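Local coordinates for protein aldose 1-epimerase (Escherichia coli, PDB 3NRE) that probably interconverts the alpha and beta anomers of aldose sugars, at residues A[3-8]-A[100-105]; A[55-60]-A[79-84]; A[193-198]-A[235-240]; A[220-225]-A[284-289]. All coordinates share one frame; numbering follows the deposited sequence.

Interaction 1 (A[3-8]-A[100-105]); sequences TIYTLS and DSLCLV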
loop_
_atom_site.group_PDB
_atom_site.type_symbol
_atom_site.label_atom_id
_atom_site.label_comp_id
_atom_site.label_asym_id
_atom_site.label_seq_id
_atom_site.Cartn_x
_atom_site.Cartn_y
_atom_site.Cartn_z
ATOM N N THR A 3 4.770 -20.456 -1.470
ATOM C CA THR A 3 5.749 -20.555 -0.408
ATOM C C THR A 3 5.504 -19.453 0.601
ATOM O O THR A 3 5.342 -18.275 0.213
ATOM C CB THR A 3 7.147 -20.396 -0.950
ATOM O OG1 THR A 3 7.291 -21.158 -2.179
ATOM C CG2 THR A 3 8.180 -20.820 0.111
ATOM N N ILE A 4 5.590 -19.819 1.889
ATOM C CA ILE A 4 5.538 -18.845 2.964
ATOM C C ILE A 4 6.885 -18.846 3.731
ATOM O O ILE A 4 7.360 -19.898 4.213
ATOM C CB ILE A 4 4.444 -19.151 3.990
ATOM C CG1 ILE A 4 3.043 -19.339 3.358
ATOM C CG2 ILE A 4 4.407 -18.048 5.052
ATOM C CD1 ILE A 4 2.523 -18.240 2.707
ATOM N N TYR A 5 7.442 -17.657 3.853
ATOM C CA TYR A 5 8.751 -17.423 4.478
ATOM C C TYR A 5 8.528 -16.726 5.803
ATOM O O TYR A 5 7.805 -15.742 5.858
ATOM C CB TYR A 5 9.613 -16.482 3.584
ATOM C CG TYR A 5 9.798 -17.012 2.178
ATOM C CD1 TYR A 5 10.798 -17.911 1.913
ATOM C CD2 TYR A 5 8.954 -16.640 1.139
ATOM C CE1 TYR A 5 10.960 -18.448 0.641
ATOM C CE2 TYR A 5 9.147 -17.153 -0.165
ATOM C CZ TYR A 5 10.136 -18.083 -0.358
ATOM O OH TYR A 5 10.357 -18.636 -1.613
ATOM N N THR A 6 9.150 -17.215 6.868
ATOM C CA THR A 6 8.991 -16.631 8.193
ATOM C C THR A 6 10.302 -15.959 8.608
ATOM O O THR A 6 11.361 -16.546 8.421
ATOM C CB THR A 6 8.619 -17.664 9.192
ATOM O OG1 THR A 6 7.354 -18.203 8.794
ATOM C CG2 THR A 6 8.540 -17.075 10.640
ATOM N N LEU A 7 10.173 -14.760 9.161
ATOM C CA LEU A 7 11.302 -14.039 9.806
ATOM C C LEU A 7 10.939 -13.818 11.228
ATOM O O LEU A 7 9.799 -13.630 11.553
ATOM C CB LEU A 7 11.467 -12.644 9.206
ATOM C CG LEU A 7 11.706 -12.496 7.730
ATOM C CD1 LEU A 7 12.089 -11.046 7.467
ATOM C CD2 LEU A 7 12.808 -13.466 7.347
ATOM N N SER A 8 11.931 -13.726 12.105
ATOM C CA SER A 8 11.642 -13.360 13.452
ATOM C C SER A 8 12.835 -12.669 14.109
ATOM O O SER A 8 13.975 -12.865 13.710
ATOM C CB SER A 8 11.214 -14.576 14.269
ATOM O OG SER A 8 12.208 -15.581 14.334
ATOM N N ASP A 100 16.197 -12.890 9.992
ATOM C CA ASP A 100 15.514 -11.601 10.171
ATOM C C ASP A 100 15.444 -10.764 8.888
ATOM O O ASP A 100 15.115 -9.579 8.961
ATOM C CB ASP A 100 16.202 -10.796 11.296
ATOM C CG ASP A 100 17.693 -10.518 11.014
ATOM O OD1 ASP A 100 18.169 -10.765 9.882
ATOM O OD2 ASP A 100 18.410 -10.069 11.945
ATOM N N SER A 101 15.749 -11.363 7.731
ATOM C CA SER A 101 15.615 -10.688 6.436
ATOM C C SER A 101 15.172 -11.602 5.278
ATOM O O SER A 101 15.400 -12.826 5.264
ATOM C CB SER A 101 16.935 -9.997 6.053
ATOM O OG SER A 101 17.863 -10.960 5.593
ATOM N N LEU A 102 14.507 -10.978 4.310
ATOM C CA LEU A 102 13.992 -11.656 3.141
ATOM C C LEU A 102 14.030 -10.668 1.973
ATOM O O LEU A 102 13.768 -9.476 2.153
ATOM C CB LEU A 102 12.518 -12.086 3.390
ATOM C CG LEU A 102 11.827 -12.813 2.232
ATOM C CD1 LEU A 102 12.326 -14.246 2.089
ATOM C CD2 LEU A 102 10.324 -12.809 2.441
ATOM N N CYS A 103 14.361 -11.174 0.793
ATOM C CA CYS A 103 14.261 -10.436 -0.451
ATOM C C CYS A 103 13.612 -11.294 -1.549
ATOM O O CYS A 103 13.991 -12.443 -1.792
ATOM C CB CYS A 103 15.648 -9.965 -0.901
ATOM S SG CYS A 103 15.517 -8.870 -2.343
ATOM N N LEU A 104 12.566 -10.729 -2.158
ATOM C CA LEU A 104 11.851 -11.312 -3.258
ATOM C C LEU A 104 11.964 -10.395 -4.491
ATOM O O LEU A 104 12.059 -9.170 -4.364
ATOM C CB LEU A 104 10.367 -11.396 -2.938
ATOM C CG LEU A 104 9.950 -12.073 -1.643
ATOM C CD1 LEU A 104 8.421 -11.987 -1.427
ATOM C CD2 LEU A 104 10.409 -13.528 -1.626
ATOM N N VAL A 105 11.895 -10.999 -5.663
ATOM C CA VAL A 105 11.923 -10.263 -6.932
ATOM C C VAL A 105 10.778 -10.714 -7.855
ATOM O O VAL A 105 10.326 -11.863 -7.823
ATOM C CB VAL A 105 13.273 -10.363 -7.610
ATOM C CG1 VAL A 105 14.393 -9.863 -6.688
ATOM C CG2 VAL A 105 13.568 -11.783 -8.029
#
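Leu7 drops its two methyls onto the backbone of segment 100-105 instead of meeting another side chain end on. CD2 of Leu7 lies 3.4 Å from Ser101 O, while Leu7 CD1 rests 3.7 Å from Asp100 C, against the peptide that joins Asp100 to Ser101. With CG anti to the carbonyl carbon (chi1 -58°), the isobutyl group lies against that peptide and also reaches the base of Leu102, where Leu7 CD2 is 4.2 Å from Leu102 CB. An alanine here removes both methyls and would probably open a gap between the Asp100-Ser101 peptide and Leu102. Two residues earlier, Tyr5 meets Leu102, their side chains crossing at about a right angle. Leu102 CD1 comes within 3.7 Å of Tyr5 CG and makes an off-centre CH-pi contact, 4.2 Å from the centroid of the Tyr5 ring. Leu104 CD2 reaches further along the same ring, 4.1 Å from Tyr5 CE2. His97 meets the ring edge to face, and Val16 of the neighbouring strand 12-17 touches Leu102 and Leu104. The strand axes stay 7.5 Å apart at closest, so two layers of the beta fold pack here through their side chains. Methyls against a ring and a peptide make a contact that is essentially apolar, resting on shape and burial without direct polar pairing between the strands.

Interaction 2 (A[55-60]-A[79-84]); sequences ANRVSG and DAHYLH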
loop_
_atom_site.group_PDB
_atom_site.type_symbol
_atom_site.label_atom_id
_atom_site.label_comp_id
_atom_site.label_asym_id
_atom_site.label_seq_id
_atom_site.Cartn_x
_atom_site.Cartn_y
_atom_site.Cartn_z
ATOM N N ALA A 55 0.285 3.037 -7.816
ATOM C CA ALA A 55 -0.789 2.682 -6.903
ATOM C C ALA A 55 -2.134 3.155 -7.443
ATOM O O ALA A 55 -2.217 4.166 -8.178
ATOM C CB ALA A 55 -0.562 3.329 -5.554
ATOM N N ASN A 56 -3.191 2.451 -7.053
ATOM C CA ASN A 56 -4.573 2.845 -7.267
ATOM C C ASN A 56 -4.920 2.730 -8.771
ATOM O O ASN A 56 -4.439 1.821 -9.447
ATOM C CB ASN A 56 -4.913 4.228 -6.592
ATOM C CG ASN A 56 -6.343 4.315 -6.120
ATOM O OD1 ASN A 56 -7.244 4.490 -6.938
ATOM N ND2 ASN A 56 -6.579 4.119 -4.833
ATOM N N ARG A 57 -5.796 3.595 -9.262
ATOM C CA ARG A 57 -6.375 3.486 -10.591
ATOM C C ARG A 57 -6.020 4.715 -11.426
ATOM O O ARG A 57 -5.793 5.784 -10.851
ATOM C CB ARG A 57 -7.895 3.509 -10.435
ATOM C CG ARG A 57 -8.469 2.379 -9.552
ATOM C CD ARG A 57 -9.912 2.533 -9.243
ATOM N NE ARG A 57 -10.389 1.394 -8.414
ATOM C CZ ARG A 57 -10.236 1.277 -7.100
ATOM N NH1 ARG A 57 -9.657 2.244 -6.398
ATOM N NH2 ARG A 57 -10.684 0.164 -6.501
ATOM N N VAL A 58 -6.017 4.560 -12.756
ATOM C CA VAL A 58 -5.862 5.685 -13.690
ATOM C C VAL A 58 -7.224 5.837 -14.386
ATOM O O VAL A 58 -7.634 4.944 -15.134
ATOM C CB VAL A 58 -4.808 5.437 -14.712
ATOM C CG1 VAL A 58 -4.687 6.682 -15.656
ATOM C CG2 VAL A 58 -3.427 5.068 -14.057
ATOM N N SER A 59 -7.946 6.918 -14.066
ATOM C CA SER A 59 -9.330 7.027 -14.565
ATOM C C SER A 59 -9.374 6.966 -16.062
ATOM O O SER A 59 -8.592 7.643 -16.770
ATOM C CB SER A 59 -10.071 8.212 -13.967
ATOM O OG SER A 59 -9.401 9.380 -14.299
ATOM N N GLY A 60 -10.269 6.110 -16.557
ATOM C CA GLY A 60 -10.411 5.867 -17.984
ATOM C C GLY A 60 -9.512 4.777 -18.557
ATOM O O GLY A 60 -9.634 4.435 -19.724
ATOM N N ASP A 79 -13.170 -5.116 -10.741
ATOM C CA ASP A 79 -12.966 -3.657 -10.953
ATOM C C ASP A 79 -12.788 -3.400 -12.466
ATOM O O ASP A 79 -11.987 -4.103 -13.144
ATOM C CB ASP A 79 -11.778 -3.170 -10.143
ATOM C CG ASP A 79 -11.723 -1.628 -9.976
ATOM O OD1 ASP A 79 -12.149 -0.850 -10.873
ATOM O OD2 ASP A 79 -11.364 -1.200 -8.861
ATOM N N ALA A 80 -13.542 -2.441 -13.005
ATOM C CA ALA A 80 -13.385 -1.992 -14.386
ATOM C C ALA A 80 -12.036 -1.334 -14.643
ATOM O O ALA A 80 -11.527 -1.344 -15.779
ATOM C CB ALA A 80 -14.524 -1.031 -14.823
ATOM N N HIS A 81 -11.454 -0.773 -13.598
ATOM C CA HIS A 81 -10.154 -0.136 -13.743
ATOM C C HIS A 81 -9.022 -1.053 -13.358
ATOM O O HIS A 81 -9.094 -1.715 -12.329
ATOM C CB HIS A 81 -10.052 1.137 -12.889
ATOM C CG HIS A 81 -10.783 2.285 -13.485
ATOM N ND1 HIS A 81 -12.143 2.464 -13.319
ATOM C CD2 HIS A 81 -10.372 3.243 -14.350
ATOM C CE1 HIS A 81 -12.523 3.501 -14.045
ATOM N NE2 HIS A 81 -11.466 4.016 -14.645
ATOM N N TYR A 82 -7.988 -1.026 -14.185
ATOM C CA TYR A 82 -6.679 -1.548 -13.809
ATOM C C TYR A 82 -6.326 -0.941 -12.464
ATOM O O TYR A 82 -6.456 0.282 -12.269
ATOM C CB TYR A 82 -5.670 -1.175 -14.870
ATOM C CG TYR A 82 -4.249 -1.607 -14.578
ATOM C CD1 TYR A 82 -3.401 -0.797 -13.855
ATOM C CD2 TYR A 82 -3.744 -2.778 -15.089
ATOM C CE1 TYR A 82 -2.077 -1.184 -13.609
ATOM C CE2 TYR A 82 -2.409 -3.153 -14.845
ATOM C CZ TYR A 82 -1.606 -2.339 -14.133
ATOM O OH TYR A 82 -0.257 -2.671 -13.934
ATOM N N LEU A 83 -5.923 -1.797 -11.521
ATOM C CA LEU A 83 -5.768 -1.414 -10.121
ATOM C C LEU A 83 -4.419 -1.864 -9.537
ATOM O O LEU A 83 -4.087 -3.023 -9.640
ATOM C CB LEU A 83 -6.952 -2.058 -9.371
ATOM C CG LEU A 83 -7.022 -1.923 -7.916
ATOM C CD1 LEU A 83 -7.137 -0.413 -7.463
ATOM C CD2 LEU A 83 -8.193 -2.729 -7.263
ATOM N N HIS A 84 -3.675 -0.927 -8.917
ATOM C CA HIS A 84 -2.522 -1.238 -8.027
ATOM C C HIS A 84 -1.376 -1.944 -8.716
ATOM O O HIS A 84 -0.544 -2.547 -8.027
ATOM C CB HIS A 84 -2.988 -2.114 -6.860
ATOM C CG HIS A 84 -3.894 -1.415 -5.906
ATOM N ND1 HIS A 84 -3.778 -0.074 -5.614
ATOM C CD2 HIS A 84 -4.897 -1.887 -5.133
ATOM C CE1 HIS A 84 -4.686 0.250 -4.721
ATOM N NE2 HIS A 84 -5.385 -0.830 -4.407
HETATM O O HOH W 1 -6.661 2.152 -14.049
#
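Ala55 leads in by setting its carbonyl carbon at the edge of the His84 ring, and the backbone of Asn56 then does the binding. Asn56 N donates to His84 ND1 (3.0 Å), 24° out of the ring plane, and Asn56 O takes an almost straight bond from His84 N at 2.9 Å, so one residue holds both the backbone and the imidazole of His84. Arg57 follows, its chain extended from CG to NE and laid across the CB of His81. The guanidinium grips Asp79 side-on: NE and NH2 of Arg57 both reach Asp79 OD2, each at 2.8 Å, with that oxygen close to the guanidinium plane. Leu83 CD1 sits over one face of the group, 3.5 Å from Arg57 CZ, and the same methyl also lies over a face of the His84 ring. Val58 N reaches the second segment through a water that also donates to Tyr82 O. At the far end Gly60 N donates to His81 NE2 (3.1 Å), exactly in the ring plane, while Asp79 OD1 accepts from His81 N in an Asx turn. Arg57 NH1, Asn56 ND2 and His84 NE2 all bond to PEG molecules, probably from crystallisation, in a position consistent with the sugar pocket of mutarotases. The chemistry implies a pocket wall of polar groups: the salt bridge probably limits rotation of the Arg57 guanidinium, and the Asn56 backbone bonds probably help hold the His84 ring in place.

Interaction 3 (A[193-198]-A[235-240]); sequences APLPRQ and IFVSDP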
loop_
_atom_site.group_PDB
_atom_site.type_symbol
_atom_site.label_atom_id
_atom_site.label_comp_id
_atom_site.label_asym_id
_atom_site.label_seq_id
_atom_site.Cartn_x
_atom_site.Cartn_y
_atom_site.Cartn_z
ATOM N N ALA A 193 -7.732 10.393 15.770
ATOM C CA ALA A 193 -9.180 10.354 15.626
ATOM C C ALA A 193 -9.621 8.917 15.365
ATOM O O ALA A 193 -8.886 8.162 14.783
ATOM C CB ALA A 193 -9.606 11.250 14.456
ATOM N N PRO A 194 -10.866 8.572 15.742
ATOM C CA PRO A 194 -11.375 7.227 15.410
ATOM C C PRO A 194 -11.618 7.052 13.915
ATOM O O PRO A 194 -11.789 8.060 13.191
ATOM C CB PRO A 194 -12.720 7.161 16.166
ATOM C CG PRO A 194 -13.155 8.632 16.311
ATOM C CD PRO A 194 -11.861 9.406 16.463
ATOM N N LEU A 195 -11.642 5.804 13.451
ATOM C CA LEU A 195 -12.113 5.535 12.101
ATOM C C LEU A 195 -13.630 5.655 12.104
ATOM O O LEU A 195 -14.294 5.173 13.015
ATOM C CB LEU A 195 -11.733 4.133 11.610
ATOM C CG LEU A 195 -10.306 3.851 11.105
ATOM C CD1 LEU A 195 -9.871 4.720 9.908
ATOM C CD2 LEU A 195 -9.287 3.944 12.300
ATOM N N PRO A 196 -14.205 6.281 11.052
ATOM C CA PRO A 196 -15.649 6.224 10.875
ATOM C C PRO A 196 -16.138 4.778 10.795
ATOM O O PRO A 196 -15.438 3.929 10.242
ATOM C CB PRO A 196 -15.860 6.880 9.494
ATOM C CG PRO A 196 -14.602 7.661 9.210
ATOM C CD PRO A 196 -13.505 7.057 10.016
ATOM N N ARG A 197 -17.341 4.525 11.295
ATOM C CA ARG A 197 -17.980 3.212 11.214
ATOM C C ARG A 197 -18.937 3.179 10.034
ATOM O O ARG A 197 -20.152 2.989 10.192
ATOM C CB ARG A 197 -18.725 2.893 12.528
ATOM C CG ARG A 197 -17.780 2.451 13.649
ATOM C CD ARG A 197 -16.743 1.510 13.075
ATOM N NE ARG A 197 -15.827 0.921 14.058
ATOM C CZ ARG A 197 -14.693 1.484 14.478
ATOM N NH1 ARG A 197 -14.326 2.687 14.049
ATOM N NH2 ARG A 197 -13.930 0.852 15.351
ATOM N N GLN A 198 -18.367 3.350 8.848
ATOM C CA GLN A 198 -19.085 3.372 7.583
ATOM C C GLN A 198 -18.022 3.310 6.486
ATOM O O GLN A 198 -16.831 3.508 6.743
ATOM C CB GLN A 198 -19.904 4.658 7.422
ATOM C CG GLN A 198 -19.070 5.931 7.508
ATOM C CD GLN A 198 -19.955 7.161 7.494
ATOM O OE1 GLN A 198 -20.200 7.768 8.538
ATOM N NE2 GLN A 198 -20.482 7.504 6.328
ATOM N N ILE A 235 -7.270 5.879 2.914
ATOM C CA ILE A 235 -7.893 5.190 4.022
ATOM C C ILE A 235 -9.004 4.349 3.406
ATOM O O ILE A 235 -9.814 4.854 2.592
ATOM C CB ILE A 235 -8.550 6.136 5.030
ATOM C CG1 ILE A 235 -7.524 7.042 5.697
ATOM C CG2 ILE A 235 -9.353 5.361 6.095
ATOM C CD1 ILE A 235 -6.411 6.306 6.506
ATOM N N PHE A 236 -9.060 3.091 3.828
ATOM C CA PHE A 236 -10.139 2.188 3.515
ATOM C C PHE A 236 -10.791 1.647 4.785
ATOM O O PHE A 236 -10.102 1.117 5.659
ATOM C CB PHE A 236 -9.614 1.019 2.634
ATOM C CG PHE A 236 -10.699 0.101 2.226
ATOM C CD1 PHE A 236 -11.753 0.588 1.496
ATOM C CD2 PHE A 236 -10.707 -1.210 2.597
ATOM C CE1 PHE A 236 -12.789 -0.222 1.137
ATOM C CE2 PHE A 236 -11.767 -2.054 2.246
ATOM C CZ PHE A 236 -12.796 -1.563 1.503
ATOM N N VAL A 237 -12.116 1.794 4.877
ATOM C CA VAL A 237 -12.993 1.124 5.841
ATOM C C VAL A 237 -14.097 0.529 4.982
ATOM O O VAL A 237 -14.702 1.219 4.155
ATOM C CB VAL A 237 -13.622 2.064 6.866
ATOM C CG1 VAL A 237 -14.489 1.256 7.862
ATOM C CG2 VAL A 237 -12.540 2.841 7.584
ATOM N N SER A 238 -14.364 -0.746 5.175
ATOM C CA SER A 238 -15.404 -1.423 4.391
ATOM C C SER A 238 -16.821 -1.236 4.982
ATOM O O SER A 238 -17.035 -0.369 5.821
ATOM C CB SER A 238 -14.975 -2.889 4.207
ATOM O OG SER A 238 -15.671 -3.543 3.159
ATOM N N ASP A 239 -17.817 -1.993 4.534
ATOM C CA ASP A 239 -19.192 -1.902 5.079
ATOM C C ASP A 239 -19.863 -3.256 4.929
ATOM O O ASP A 239 -19.614 -3.941 3.921
ATOM C CB ASP A 239 -20.012 -0.847 4.318
ATOM C CG ASP A 239 -21.456 -0.686 4.865
ATOM O OD1 ASP A 239 -21.647 -0.628 6.084
ATOM O OD2 ASP A 239 -22.397 -0.588 4.056
ATOM N N PRO A 240 -20.687 -3.660 5.907
ATOM C CA PRO A 240 -21.361 -4.949 5.715
ATOM C C PRO A 240 -22.248 -5.070 4.466
ATOM O O PRO A 240 -22.660 -6.190 4.172
ATOM C CB PRO A 240 -22.166 -5.132 6.989
ATOM C CG PRO A 240 -21.467 -4.306 8.034
ATOM C CD PRO A 240 -20.705 -3.219 7.317
#
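Val237 and Leu195 form the close-fitting part of this contact. Leu195 CD1 rests over two neighbouring methyls, 3.9 Å from Ile235 CG2 and 4.0 Å from Val237 CG2, its side chain running at a slant to both. The other methyl of Val237 turns to the backbone of 196-198: Val237 CG1 lies 3.4 Å from Gln198 O and 3.7 Å from Pro196 O. These two tasks follow from the torsion, which puts CG1 anti to the backbone N (chi1 -178°) and leaves CG2 for the leucine. Replacing this valine by a glycine would probably open a gap under Leu195 CD1 and beside the Pro196 and Gln198 carbonyls. Beyond Val237 the fit slackens. Gln198, an exposed residue, has its CB directed away from the strand, and its backbone merely skirts the turn after the strand, with Gln198 C 3.9 Å from Ser238 O. On the buried side the core continues: Ile160 touches both Leu195 and Ile235, Phe251 touches Leu195, and Val200 covers Val237. The contact thus brings the loop that follows the edge strand 193-194 down onto the end of strand 232-237, which belongs to a different sheet. Methyl groups against methyls and carbonyl oxygens imply a join between these segments made by burial and shape.

Interaction 4 (A[220-225]-A[284-289]); sequences YAIIME and MSLRVE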
loop_
_atom_site.group_PDB
_atom_site.type_symbol
_atom_site.label_atom_id
_atom_site.label_comp_id
_atom_site.label_asym_id
_atom_site.label_seq_id
_atom_site.Cartn_x
_atom_site.Cartn_y
_atom_site.Cartn_z
ATOM N N TYR A 220 -0.585 -0.744 22.780
ATOM C CA TYR A 220 0.520 -0.321 21.889
ATOM C C TYR A 220 0.063 0.645 20.775
ATOM O O TYR A 220 -1.148 0.885 20.564
ATOM C CB TYR A 220 1.206 -1.537 21.283
ATOM C CG TYR A 220 0.373 -2.228 20.224
ATOM C CD1 TYR A 220 0.472 -1.854 18.917
ATOM C CD2 TYR A 220 -0.550 -3.207 20.543
ATOM C CE1 TYR A 220 -0.268 -2.454 17.937
ATOM C CE2 TYR A 220 -1.320 -3.825 19.553
ATOM C CZ TYR A 220 -1.196 -3.425 18.260
ATOM O OH TYR A 220 -1.936 -3.978 17.232
ATOM N N ALA A 221 1.051 1.210 20.091
ATOM C CA ALA A 221 0.831 1.996 18.886
ATOM C C ALA A 221 1.854 1.493 17.870
ATOM O O ALA A 221 2.901 0.954 18.253
ATOM C CB ALA A 221 1.030 3.475 19.135
ATOM N N ILE A 222 1.552 1.689 16.597
ATOM C CA ILE A 222 2.479 1.433 15.492
ATOM C C ILE A 222 2.801 2.764 14.868
ATOM O O ILE A 222 1.888 3.542 14.587
ATOM C CB ILE A 222 1.859 0.542 14.386
ATOM C CG1 ILE A 222 1.607 -0.858 14.920
ATOM C CG2 ILE A 222 2.758 0.497 13.142
ATOM C CD1 ILE A 222 1.308 -1.855 13.845
ATOM N N ILE A 223 4.101 3.013 14.686
ATOM C CA ILE A 223 4.621 4.241 14.099
ATOM C C ILE A 223 5.053 3.886 12.702
ATOM O O ILE A 223 5.954 3.081 12.494
ATOM C CB ILE A 223 5.869 4.790 14.813
ATOM C CG1 ILE A 223 5.543 5.229 16.228
ATOM C CG2 ILE A 223 6.524 5.924 13.993
ATOM C CD1 ILE A 223 4.506 6.254 16.306
HETATM N N MSE A 224 4.381 4.514 11.755
HETATM C CA MSE A 224 4.664 4.333 10.322
HETATM C C MSE A 224 5.499 5.514 9.827
HETATM O O MSE A 224 5.122 6.681 10.045
HETATM C CB MSE A 224 3.366 4.234 9.484
HETATM C CG MSE A 224 3.595 4.314 7.942
HETATM SE SE MSE A 224 2.088 4.090 6.664
HETATM C CE MSE A 224 1.250 2.513 7.305
ATOM N N GLU A 225 6.612 5.199 9.148
ATOM C CA GLU A 225 7.505 6.202 8.542
ATOM C C GLU A 225 7.878 5.759 7.136
ATOM O O GLU A 225 8.079 4.579 6.874
ATOM C CB GLU A 225 8.799 6.399 9.347
ATOM C CG GLU A 225 8.553 7.026 10.688
ATOM C CD GLU A 225 9.844 7.355 11.456
ATOM O OE1 GLU A 225 10.899 7.657 10.842
ATOM O OE2 GLU A 225 9.773 7.314 12.696
HETATM N N MSE A 284 9.071 1.714 3.698
HETATM C CA MSE A 284 8.080 1.945 4.736
HETATM C C MSE A 284 8.616 1.236 5.959
HETATM O O MSE A 284 9.017 0.079 5.835
HETATM C CB MSE A 284 6.760 1.313 4.316
HETATM C CG MSE A 284 5.699 1.220 5.418
HETATM SE SE MSE A 284 4.048 0.436 4.942
HETATM C CE MSE A 284 4.533 -1.410 4.701
ATOM N N SER A 285 8.594 1.887 7.122
ATOM C CA SER A 285 8.880 1.188 8.343
ATOM C C SER A 285 7.688 1.234 9.282
ATOM O O SER A 285 6.936 2.224 9.311
ATOM C CB SER A 285 10.145 1.714 8.996
ATOM O OG SER A 285 9.985 3.008 9.561
ATOM N N LEU A 286 7.484 0.124 10.002
ATOM C CA LEU A 286 6.443 0.051 11.022
ATOM C C LEU A 286 7.110 -0.290 12.339
ATOM O O LEU A 286 7.657 -1.366 12.488
ATOM C CB LEU A 286 5.412 -1.028 10.649
ATOM C CG LEU A 286 4.688 -0.880 9.296
ATOM C CD1 LEU A 286 3.814 -2.116 9.025
ATOM C CD2 LEU A 286 3.893 0.419 9.249
ATOM N N ARG A 287 7.037 0.612 13.309
ATOM C CA ARG A 287 7.694 0.409 14.583
ATOM C C ARG A 287 6.662 0.238 15.668
ATOM O O ARG A 287 5.740 1.060 15.778
ATOM C CB ARG A 287 8.631 1.575 14.913
ATOM C CG ARG A 287 9.311 1.448 16.254
ATOM C CD ARG A 287 10.525 2.384 16.423
ATOM N NE ARG A 287 10.131 3.793 16.347
ATOM C CZ ARG A 287 9.566 4.489 17.335
ATOM N NH1 ARG A 287 9.287 3.936 18.514
ATOM N NH2 ARG A 287 9.265 5.762 17.137
ATOM N N VAL A 288 6.816 -0.795 16.505
ATOM C CA VAL A 288 5.867 -1.019 17.595
ATOM C C VAL A 288 6.376 -0.325 18.830
ATOM O O VAL A 288 7.549 -0.473 19.177
ATOM C CB VAL A 288 5.676 -2.514 17.940
ATOM C CG1 VAL A 288 4.436 -2.701 18.823
ATOM C CG2 VAL A 288 5.570 -3.335 16.697
ATOM N N GLU A 289 5.505 0.413 19.503
ATOM C CA GLU A 289 5.897 0.983 20.774
ATOM C C GLU A 289 4.815 0.875 21.827
ATOM O O GLU A 289 3.614 0.809 21.537
ATOM C CB GLU A 289 6.402 2.430 20.628
ATOM C CG GLU A 289 5.425 3.429 20.103
ATOM C CD GLU A 289 5.920 4.889 20.247
ATOM O OE1 GLU A 289 7.142 5.121 20.217
ATOM O OE2 GLU A 289 5.079 5.809 20.369
HETATM O O HOH W 2 8.535 3.512 11.926
HETATM O O HOH W 3 10.080 4.504 13.809
#
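Ala221 through Glu225 run antiparallel to Ser285 through Glu289 in regular register, their axes 4.4 Å apart at closest and their directions 157° apart. This is a central strand pair of the large antiparallel sheet in the mutarotase-type beta fold, with strands 210-215 and 127-136 continuing the sheet beyond the two. Ala221-Glu289, Ile223-Arg287 and Glu225-Ser285 are hydrogen-bonded pairs, each with two backbone bonds; Ile223 N to Arg287 O measures 2.8 Å. The non-hydrogen-bonded pairs between them, Ile222-Val288 and Met224-Leu286 (Met224 being a selenomethionine), turn their side chains to the buried face. There Ile222 CG2 packs 3.9 Å from Leu286 CB, and Phe152 of strand 142-153 covers Ile222 and Met224. The face of Ile223, Glu225, Ser285, Arg287 and Glu289 is partly exposed and carries charge. Arg287 starts extended and then bends at chi3 (62°), which folds its guanidinium over Ile223, so that Arg287 NH2 lies 3.9 Å from Ile223 CG1. The same bend brings Arg287 NH1 to Glu289 OE1 at 3.0 Å, a salt bridge that meets the oxygen on the anti side but 30° out of the carboxylate plane. Glu289 OE2 has its own charged mate in Arg212, so this carboxylate joins two arginines and probably remains ionised. Across the strands a water bonds both Ile223 O and Ser285 OG. A second water accepts from Arg287 NE at 2.6 Å and donates to Glu225 OE2 at 3.0 Å, bridging two opposite charges that do not touch directly.

In the fold
From the N terminus, interaction 1 opens first, with strand 4-9 at the edge of the small sheet, and closes only at 100-105, on strand 101-109 of the nine-stranded sheet, after the nested interaction 2 has closed. Interaction 2 joins two irregular segments on the opposite side of the chain's centre, about 29 Å away between centres. The second half of the chain holds interactions 3 and 4, which cross: 193-198 opens, 220-225 follows, then 235-240 closes one contact and 284-289 the other. Strands 220-227 and 232-237 are consecutive, so the chain passes directly from interaction 4 to interaction 3. Interactions 1, 3 and 4 all reach the nine-stranded sheet, and interaction 3 ties it to the eight-stranded one.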